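Local coordinates for uncharacterized protein (Legionella pneumophila subsp. pneumophila, PDB 5T2X) that is of unknown function but belongs to the DUF5630 family and folds into a chain of fourteen helices without strands, at residues A[59-64]-A[90-95]; A[37-42]-A[66-71]; A[41-46]-A[97-102]. All blocks are in the same frame, centred on the assembly; numbering follows the deposited sequence.

Contact 1 (A[59-64]-A[90-95]); sequences FCEEAE and TVSQLV
The carboxylate of Glu61 is the flat group of this contact: Ser92 OG comes in on the side of the two oxygens, between OE1 and OE2, while a water stands off one face. The hydroxyl of Ser92 donates to the syn lone pair of OE2, with Ser92 OG 2.8 Å from Glu61 OE2. The same OG is 3.0 Å from Glu61 OE1, in the fork of the carboxylate rather than at one corner. The water gives a weak, 3.3 Å bond to Glu61 OE1 and accepts from Ser92 N at 3.2 Å. The side chain and backbone of Ser92 thus both reach one glutamate, one directly and one through water. The geometry follows from the bends in Glu61: CG lies beside the backbone N (chi1 -69°), and a second bend at chi2 (-57°) folds the acid end toward the serine. The carboxylate lies by the N-terminal end of helix 91-111, whose dipole would probably favour its negative charge. Thr90 is the N-cap of this helix. Its backbone N donates to Gln93 OE1 over 3.0 Å, nearly straight and in the carbonyl plane on a lone pair, the half of a capping box in which the N3 side chain accepts from the N-cap NH. This ties the amide of Gln93 back over the helix start. Lys96, one turn on, offers OE2 of Glu61 a long, weak ion pair. The contact joins the C-terminal end of helix 54-60 to the start of helix 91-111. Helix 66-76 packs against both segments: its Trp69 touches Ser92 and Val91 and bonds through NE1 to the carbonyl of Cys60, while helix 31-40 meets Phe59 and Cys60 through Leu38.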
loop_
_atom_site.group_PDB
_atom_site.type_symbol
_atom_site.label_atom_id
_atom_site.label_comp_id
_atom_site.label_asym_id
_atom_site.label_seq_id
_atom_site.Cartn_x
_atom_site.Cartn_y
_atom_site.Cartn_z
ATOM N N PHE A 59 -3.854 21.153 10.125
ATOM C CA PHE A 59 -5.282 21.429 10.014
ATOM C C PHE A 59 -5.974 20.404 9.125
ATOM O O PHE A 59 -7.103 19.989 9.409
ATOM C CB PHE A 59 -5.488 22.846 9.476
ATOM C CG PHE A 59 -6.928 23.223 9.277
ATOM C CD1 PHE A 59 -7.744 23.489 10.364
ATOM C CD2 PHE A 59 -7.458 23.333 8.003
ATOM C CE1 PHE A 59 -9.068 23.842 10.184
ATOM C CE2 PHE A 59 -8.781 23.687 7.816
ATOM C CZ PHE A 59 -9.588 23.943 8.908
ATOM N N CYS A 60 -5.308 19.974 8.051
ATOM C CA CYS A 60 -5.892 19.024 7.113
ATOM C C CYS A 60 -5.855 17.587 7.612
ATOM O O CYS A 60 -6.450 16.712 6.973
ATOM C CB CYS A 60 -5.177 19.114 5.760
ATOM S SG CYS A 60 -5.490 20.650 4.854
ATOM N N GLU A 61 -5.177 17.314 8.725
ATOM C CA GLU A 61 -5.137 15.976 9.296
ATOM C C GLU A 61 -6.102 15.799 10.460
ATOM O O GLU A 61 -6.221 14.688 10.983
ATOM C CB GLU A 61 -3.713 15.631 9.750
ATOM C CG GLU A 61 -2.723 15.443 8.609
ATOM C CD GLU A 61 -3.155 14.371 7.628
ATOM O OE1 GLU A 61 -3.757 13.367 8.064
ATOM O OE2 GLU A 61 -2.896 14.535 6.417
ATOM N N GLU A 62 -6.784 16.861 10.877
ATOM C CA GLU A 62 -7.773 16.748 11.937
ATOM C C GLU A 62 -9.020 16.028 11.424
ATOM O O GLU A 62 -9.231 15.872 10.218
ATOM C CB GLU A 62 -8.130 18.130 12.485
ATOM C CG GLU A 62 -6.955 18.845 13.135
ATOM C CD GLU A 62 -7.275 20.272 13.533
ATOM O OE1 GLU A 62 -8.426 20.708 13.319
ATOM O OE2 GLU A 62 -6.375 20.959 14.060
ATOM N N ALA A 63 -9.855 15.589 12.369
ATOM C CA ALA A 63 -10.987 14.734 12.023
ATOM C C ALA A 63 -12.008 15.468 11.162
ATOM O O ALA A 63 -12.521 14.908 10.187
ATOM C CB ALA A 63 -11.646 14.196 13.293
ATOM N N GLU A 64 -12.318 16.720 11.504
ATOM C CA GLU A 64 -13.344 17.456 10.775
ATOM C C GLU A 64 -12.889 17.904 9.391
ATOM O O GLU A 64 -13.708 18.446 8.641
ATOM C CB GLU A 64 -13.807 18.669 11.589
ATOM C CG GLU A 64 -12.698 19.623 12.007
ATOM C CD GLU A 64 -11.999 19.195 13.284
ATOM O OE1 GLU A 64 -12.351 18.130 13.833
ATOM O OE2 GLU A 64 -11.097 19.927 13.741
ATOM N N THR A 90 -5.152 6.544 7.077
ATOM C CA THR A 90 -6.132 7.618 7.071
ATOM C C THR A 90 -6.538 7.953 5.637
ATOM O O THR A 90 -5.927 7.498 4.665
ATOM C CB THR A 90 -5.580 8.859 7.772
ATOM O OG1 THR A 90 -4.517 9.419 6.992
ATOM C CG2 THR A 90 -5.048 8.496 9.150
ATOM N N VAL A 91 -7.589 8.765 5.510
ATOM C CA VAL A 91 -8.105 9.090 4.184
ATOM C C VAL A 91 -7.122 9.968 3.414
ATOM O O VAL A 91 -7.057 9.900 2.181
ATOM C CB VAL A 91 -9.497 9.743 4.298
ATOM C CG1 VAL A 91 -9.413 11.081 5.021
ATOM C CG2 VAL A 91 -10.133 9.904 2.921
ATOM N N SER A 92 -6.335 10.792 4.113
ATOM C CA SER A 92 -5.350 11.616 3.418
ATOM C C SER A 92 -4.196 10.767 2.904
ATOM O O SER A 92 -3.708 10.983 1.788
ATOM C CB SER A 92 -4.832 12.722 4.337
ATOM O OG SER A 92 -3.956 12.203 5.321
ATOM N N GLN A 93 -3.749 9.796 3.704
ATOM C CA GLN A 93 -2.734 8.860 3.235
ATOM C C GLN A 93 -3.228 8.081 2.024
ATOM O O GLN A 93 -2.457 7.804 1.096
ATOM C CB GLN A 93 -2.342 7.906 4.361
ATOM C CG GLN A 93 -1.636 8.583 5.520
ATOM C CD GLN A 93 -1.333 7.625 6.650
ATOM O OE1 GLN A 93 -2.196 6.859 7.078
ATOM N NE2 GLN A 93 -0.099 7.657 7.138
ATOM N N LEU A 94 -4.514 7.726 2.010
ATOM C CA LEU A 94 -5.068 7.011 0.867
ATOM C C LEU A 94 -5.085 7.889 -0.377
ATOM O O LEU A 94 -4.705 7.440 -1.465
ATOM C CB LEU A 94 -6.475 6.513 1.198
ATOM C CG LEU A 94 -7.217 5.774 0.084
ATOM C CD1 LEU A 94 -6.452 4.531 -0.343
ATOM C CD2 LEU A 94 -8.625 5.414 0.531
ATOM N N VAL A 95 -5.511 9.146 -0.235
ATOM C CA VAL A 95 -5.620 10.035 -1.390
ATOM C C VAL A 95 -4.239 10.431 -1.896
ATOM O O VAL A 95 -3.971 10.399 -3.104
ATOM C CB VAL A 95 -6.470 11.268 -1.037
ATOM C CG1 VAL A 95 -6.416 12.288 -2.162
ATOM C CG2 VAL A 95 -7.906 10.857 -0.762
HETATM O O HOH W 1 -6.612 12.095 6.988
#

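Contact 2 (A[37-42]-A[66-71]); sequences LLNNLD and ADIWRT
Ile68 holds CG1 beside its backbone N and CG2 anti to that N (chi1 -61°), and the two branches spread round the amide oxygen of Asn39. That oxygen is delivered by a chi1 of -78°, which sets CG of Asn39 anti to its carbonyl carbon and swings the amide toward helix 66-76. Asn39 OD1 stands 3.3 Å from Ile68 CG1 and 3.5 Å from Ile68 CG2, with the two side chains crossing at a slant. No hydrogen bond spans the segments; the oxygen simply rests on hydrocarbon. Farther out, CD1 of Ile68 reaches the base of Leu38, ending 4.3 Å from Leu38 CB. The backbones come close as well, Asn39 CA and Ile68 CA being 6.2 Å apart. Beside Ile68, Asp67 turns its acid end to Lys35, with which OD1 forms a salt bridge. Leu46 of helix 43-52 touches both Leu38 and Ile68, and Ile22 and Ile56 add to the apolar surround of Leu38. This is helix-on-helix packing of an all-alpha fold: a buried leucine and isoleucine flanked by a polar edge, joining the last turn of helix 31-40 to the first turns of helix 66-76.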
loop_
_atom_site.group_PDB
_atom_site.type_symbol
_atom_site.label_atom_id
_atom_site.label_comp_id
_atom_site.label_asym_id
_atom_site.label_seq_id
_atom_site.Cartn_x
_atom_site.Cartn_y
_atom_site.Cartn_z
ATOM N N LEU A 37 -11.631 27.622 1.259
ATOM C CA LEU A 37 -10.633 27.873 0.225
ATOM C C LEU A 37 -9.839 26.614 -0.103
ATOM O O LEU A 37 -9.479 26.392 -1.265
ATOM C CB LEU A 37 -9.692 28.997 0.662
ATOM C CG LEU A 37 -10.278 30.408 0.700
ATOM C CD1 LEU A 37 -9.207 31.420 1.083
ATOM C CD2 LEU A 37 -10.901 30.764 -0.643
ATOM N N LEU A 38 -9.557 25.784 0.905
ATOM C CA LEU A 38 -8.830 24.542 0.662
ATOM C C LEU A 38 -9.604 23.613 -0.264
ATOM O O LEU A 38 -8.998 22.891 -1.064
ATOM C CB LEU A 38 -8.528 23.844 1.989
ATOM C CG LEU A 38 -7.404 24.453 2.832
ATOM C CD1 LEU A 38 -7.463 23.933 4.259
ATOM C CD2 LEU A 38 -6.051 24.155 2.207
ATOM N N ASN A 39 -10.936 23.621 -0.178
ATOM C CA ASN A 39 -11.740 22.762 -1.041
ATOM C C ASN A 39 -11.749 23.233 -2.490
ATOM O O ASN A 39 -11.995 22.421 -3.388
ATOM C CB ASN A 39 -13.172 22.675 -0.515
ATOM C CG ASN A 39 -13.302 21.740 0.667
ATOM O OD1 ASN A 39 -12.565 20.761 0.786
ATOM N ND2 ASN A 39 -14.247 22.036 1.552
ATOM N N ASN A 40 -11.493 24.519 -2.739
ATOM C CA ASN A 40 -11.446 25.012 -4.111
ATOM C C ASN A 40 -10.181 24.580 -4.838
ATOM O O ASN A 40 -10.150 24.618 -6.071
ATOM C CB ASN A 40 -11.551 26.538 -4.132
ATOM C CG ASN A 40 -12.877 27.038 -3.604
ATOM O OD1 ASN A 40 -13.893 26.352 -3.699
ATOM N ND2 ASN A 40 -12.876 28.242 -3.042
ATOM N N LEU A 41 -9.149 24.171 -4.108
ATOM C CA LEU A 41 -7.871 23.853 -4.723
ATOM C C LEU A 41 -7.938 22.536 -5.485
ATOM O O LEU A 41 -8.701 21.629 -5.145
ATOM C CB LEU A 41 -6.773 23.769 -3.664
ATOM C CG LEU A 41 -6.425 25.040 -2.891
ATOM C CD1 LEU A 41 -5.377 24.731 -1.835
ATOM C CD2 LEU A 41 -5.934 26.118 -3.839
ATOM N N ASP A 42 -7.124 22.442 -6.532
ATOM C CA ASP A 42 -6.874 21.154 -7.154
ATOM C C ASP A 42 -6.018 20.296 -6.229
ATOM O O ASP A 42 -5.292 20.799 -5.366
ATOM C CB ASP A 42 -6.185 21.333 -8.507
ATOM C CG ASP A 42 -4.975 22.243 -8.428
ATOM O OD1 ASP A 42 -5.092 23.343 -7.846
ATOM O OD2 ASP A 42 -3.903 21.855 -8.937
ATOM N N ALA A 66 -11.428 15.630 7.274
ATOM C CA ALA A 66 -11.355 14.415 6.474
ATOM C C ALA A 66 -12.258 14.470 5.248
ATOM O O ALA A 66 -11.985 13.780 4.259
ATOM C CB ALA A 66 -11.713 13.201 7.335
ATOM N N ASP A 67 -13.331 15.264 5.288
ATOM C CA ASP A 67 -14.198 15.391 4.121
ATOM C C ASP A 67 -13.500 16.082 2.959
ATOM O O ASP A 67 -13.906 15.893 1.807
ATOM C CB ASP A 67 -15.469 16.152 4.488
ATOM C CG ASP A 67 -15.185 17.572 4.926
ATOM O OD1 ASP A 67 -14.813 17.763 6.101
ATOM O OD2 ASP A 67 -15.331 18.493 4.095
ATOM N N ILE A 68 -12.472 16.886 3.239
ATOM C CA ILE A 68 -11.683 17.483 2.168
ATOM C C ILE A 68 -11.044 16.395 1.318
ATOM O O ILE A 68 -11.038 16.470 0.083
ATOM C CB ILE A 68 -10.624 18.436 2.752
ATOM C CG1 ILE A 68 -11.289 19.570 3.536
ATOM C CG2 ILE A 68 -9.731 18.986 1.646
ATOM C CD1 ILE A 68 -10.305 20.537 4.160
ATOM N N TRP A 69 -10.515 15.355 1.965
ATOM C CA TRP A 69 -9.856 14.275 1.243
ATOM C C TRP A 69 -10.861 13.322 0.606
ATOM O O TRP A 69 -10.612 12.801 -0.486
ATOM C CB TRP A 69 -8.918 13.518 2.185
ATOM C CG TRP A 69 -7.901 14.406 2.841
ATOM C CD1 TRP A 69 -7.904 14.842 4.134
ATOM C CD2 TRP A 69 -6.738 14.977 2.229
ATOM N NE1 TRP A 69 -6.812 15.642 4.367
ATOM C CE2 TRP A 69 -6.081 15.743 3.212
ATOM C CE3 TRP A 69 -6.187 14.914 0.945
ATOM C CZ2 TRP A 69 -4.902 16.439 2.953
ATOM C CZ3 TRP A 69 -5.018 15.606 0.690
ATOM C CH2 TRP A 69 -4.388 16.358 1.689
ATOM N N ARG A 70 -11.996 13.079 1.271
ATOM C CA ARG A 70 -12.994 12.171 0.714
ATOM C C ARG A 70 -13.572 12.704 -0.588
ATOM O O ARG A 70 -13.896 11.920 -1.488
ATOM C CB ARG A 70 -14.114 11.921 1.723
ATOM C CG ARG A 70 -13.689 11.080 2.906
ATOM C CD ARG A 70 -14.885 10.523 3.655
ATOM N NE ARG A 70 -14.451 9.693 4.773
ATOM C CZ ARG A 70 -14.172 10.164 5.983
ATOM N NH1 ARG A 70 -14.291 11.461 6.231
ATOM N NH2 ARG A 70 -13.778 9.341 6.945
ATOM N N THR A 71 -13.712 14.026 -0.705
ATOM C CA THR A 71 -14.148 14.612 -1.967
ATOM C C THR A 71 -13.174 14.277 -3.088
ATOM O O THR A 71 -13.588 13.901 -4.192
ATOM C CB THR A 71 -14.299 16.126 -1.818
ATOM O OG1 THR A 71 -15.310 16.412 -0.842
ATOM C CG2 THR A 71 -14.687 16.761 -3.146
#

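Contact 3 (A[41-46]-A[97-102]); sequences LDLTTL and GIYFYG
Thr44 and Leu43, in the first turn of helix 43-52, hold Tyr99 of helix 91-111 in a helix-to-helix contact at the protein surface. The hydroxyls of Thr44 and Tyr99 are hydrogen-bonded, Thr44 OG1 lying 2.7 Å from Tyr99 OH, and either may be the donor. The threonine lies across the phenol end roughly at right angles, and its methyl bears on it too, with Thr44 CG2 3.2 Å from Tyr99 OH. The side chain reaches out to this point: CG of Tyr99 is anti to the backbone N (chi1 168°), which carries the phenol away from its own helix. Nearer the root of the ring, Leu43 runs alongside, pointing the other way, and places CD2 4.0 Å from both CB and CD1 of Tyr99. The helix turn that presents these residues is N-capped by Asp42. Asp42 OD1 accepts from Thr45 OG1 at 2.8 Å, met on the syn side 26° out of the carboxylate plane, and Asp42 OD2 takes a weak bond from Thr45 N. CE1 of the adjacent Phe100 lies at the edge of the Tyr99 ring, in its plane. Around the contact, Ile47 of helix 43-52 touches both aromatics, Leu43 leans on His72 and Phe76 of helix 66-76, and helix 117-128 touches Phe100 and Tyr101.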
loop_
_atom_site.group_PDB
_atom_site.type_symbol
_atom_site.label_atom_id
_atom_site.label_comp_id
_atom_site.label_asym_id
_atom_site.label_seq_id
_atom_site.Cartn_x
_atom_site.Cartn_y
_atom_site.Cartn_z
ATOM N N LEU A 41 -9.149 24.171 -4.108
ATOM C CA LEU A 41 -7.871 23.853 -4.723
ATOM C C LEU A 41 -7.938 22.536 -5.485
ATOM O O LEU A 41 -8.701 21.629 -5.145
ATOM C CB LEU A 41 -6.773 23.769 -3.664
ATOM C CG LEU A 41 -6.425 25.040 -2.891
ATOM C CD1 LEU A 41 -5.377 24.731 -1.835
ATOM C CD2 LEU A 41 -5.934 26.118 -3.839
ATOM N N ASP A 42 -7.124 22.442 -6.532
ATOM C CA ASP A 42 -6.874 21.154 -7.154
ATOM C C ASP A 42 -6.018 20.296 -6.229
ATOM O O ASP A 42 -5.292 20.799 -5.366
ATOM C CB ASP A 42 -6.185 21.333 -8.507
ATOM C CG ASP A 42 -4.975 22.243 -8.428
ATOM O OD1 ASP A 42 -5.092 23.343 -7.846
ATOM O OD2 ASP A 42 -3.903 21.855 -8.937
ATOM N N LEU A 43 -6.114 18.977 -6.415
ATOM C CA LEU A 43 -5.411 18.059 -5.526
ATOM C C LEU A 43 -3.904 18.287 -5.557
ATOM O O LEU A 43 -3.235 18.130 -4.529
ATOM C CB LEU A 43 -5.746 16.610 -5.891
ATOM C CG LEU A 43 -5.205 15.533 -4.950
ATOM C CD1 LEU A 43 -5.561 15.850 -3.506
ATOM C CD2 LEU A 43 -5.744 14.167 -5.342
ATOM N N THR A 44 -3.354 18.662 -6.715
ATOM C CA THR A 44 -1.919 18.922 -6.803
ATOM C C THR A 44 -1.517 20.072 -5.889
ATOM O O THR A 44 -0.533 19.978 -5.147
ATOM C CB THR A 44 -1.522 19.224 -8.248
ATOM O OG1 THR A 44 -1.801 18.086 -9.074
ATOM C CG2 THR A 44 -0.034 19.552 -8.329
ATOM N N THR A 45 -2.280 21.167 -5.921
ATOM C CA THR A 45 -1.940 22.327 -5.105
ATOM C C THR A 45 -2.227 22.071 -3.630
ATOM O O THR A 45 -1.459 22.501 -2.760
ATOM C CB THR A 45 -2.705 23.553 -5.600
ATOM O OG1 THR A 45 -2.485 23.716 -7.007
ATOM C CG2 THR A 45 -2.238 24.805 -4.875
ATOM N N LEU A 46 -3.324 21.369 -3.331
ATOM C CA LEU A 46 -3.646 21.045 -1.944
ATOM C C LEU A 46 -2.531 20.234 -1.296
ATOM O O LEU A 46 -2.069 20.556 -0.196
ATOM C CB LEU A 46 -4.971 20.283 -1.875
ATOM C CG LEU A 46 -5.324 19.663 -0.518
ATOM C CD1 LEU A 46 -5.532 20.737 0.541
ATOM C CD2 LEU A 46 -6.551 18.769 -0.627
ATOM N N GLY A 97 -1.465 8.792 -1.471
ATOM C CA GLY A 97 -0.836 7.611 -2.041
ATOM C C GLY A 97 -1.324 7.311 -3.444
ATOM O O GLY A 97 -0.536 6.944 -4.320
ATOM N N ILE A 98 -2.628 7.465 -3.678
ATOM C CA ILE A 98 -3.173 7.256 -5.016
ATOM C C ILE A 98 -2.669 8.330 -5.970
ATOM O O ILE A 98 -2.305 8.041 -7.117
ATOM C CB ILE A 98 -4.711 7.220 -4.965
ATOM C CG1 ILE A 98 -5.193 5.978 -4.216
ATOM C CG2 ILE A 98 -5.300 7.265 -6.368
ATOM C CD1 ILE A 98 -6.667 6.019 -3.870
ATOM N N TYR A 99 -2.633 9.584 -5.513
ATOM C CA TYR A 99 -2.196 10.677 -6.376
ATOM C C TYR A 99 -0.736 10.510 -6.782
ATOM O O TYR A 99 -0.396 10.588 -7.969
ATOM C CB TYR A 99 -2.407 12.020 -5.675
ATOM C CG TYR A 99 -1.728 13.174 -6.376
ATOM C CD1 TYR A 99 -2.323 13.798 -7.466
ATOM C CD2 TYR A 99 -0.484 13.633 -5.956
ATOM C CE1 TYR A 99 -1.700 14.850 -8.115
ATOM C CE2 TYR A 99 0.145 14.683 -6.596
ATOM C CZ TYR A 99 -0.467 15.287 -7.675
ATOM O OH TYR A 99 0.158 16.332 -8.313
ATOM N N PHE A 100 0.144 10.286 -5.804
ATOM C CA PHE A 100 1.563 10.136 -6.108
ATOM C C PHE A 100 1.821 8.921 -6.989
ATOM O O PHE A 100 2.725 8.949 -7.832
ATOM C CB PHE A 100 2.373 10.042 -4.815
ATOM C CG PHE A 100 2.517 11.352 -4.091
ATOM C CD1 PHE A 100 2.753 12.523 -4.793
ATOM C CD2 PHE A 100 2.412 11.414 -2.711
ATOM C CE1 PHE A 100 2.888 13.730 -4.131
ATOM C CE2 PHE A 100 2.544 12.618 -2.042
ATOM C CZ PHE A 100 2.782 13.777 -2.753
ATOM N N TYR A 101 1.041 7.853 -6.818
ATOM C CA TYR A 101 1.197 6.698 -7.695
ATOM C C TYR A 101 0.738 7.022 -9.111
ATOM O O TYR A 101 1.341 6.560 -10.085
ATOM C CB TYR A 101 0.430 5.498 -7.142
ATOM C CG TYR A 101 0.656 4.236 -7.943
ATOM C CD1 TYR A 101 1.812 3.485 -7.776
ATOM C CD2 TYR A 101 -0.279 3.801 -8.873
ATOM C CE1 TYR A 101 2.030 2.333 -8.510
ATOM C CE2 TYR A 101 -0.071 2.650 -9.611
ATOM C CZ TYR A 101 1.085 1.920 -9.424
ATOM O OH TYR A 101 1.296 0.775 -10.156
ATOM N N GLY A 102 -0.326 7.817 -9.244
ATOM C CA GLY A 102 -0.742 8.255 -10.565
ATOM C C GLY A 102 0.305 9.115 -11.246
ATOM O O GLY A 102 0.520 9.010 -12.456
#

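Helix 66-76 binds the set together: its Trp69 packs on Ser92 of contact 1 and on Leu43 and Leu46 of contact 3, while its Ile68 belongs to contact 2. Contacts 1 and 3 share helix 91-111, and Val95 touches Leu43 between them; the segments of contacts 2 and 3 overlap at Leu41 and Asp42. Contact 2 has the buried apolar pair and no hydrogen bond across. Contact 1 is partly buried and polar, with an acid hydrogen-bonded to a serine at a helix start. Contact 3 is a surface contact, where a hydroxyl-to-hydroxyl hydrogen bond is accompanied by leucine-to-tyrosine packing. All three lie on the same side of the chain's centre.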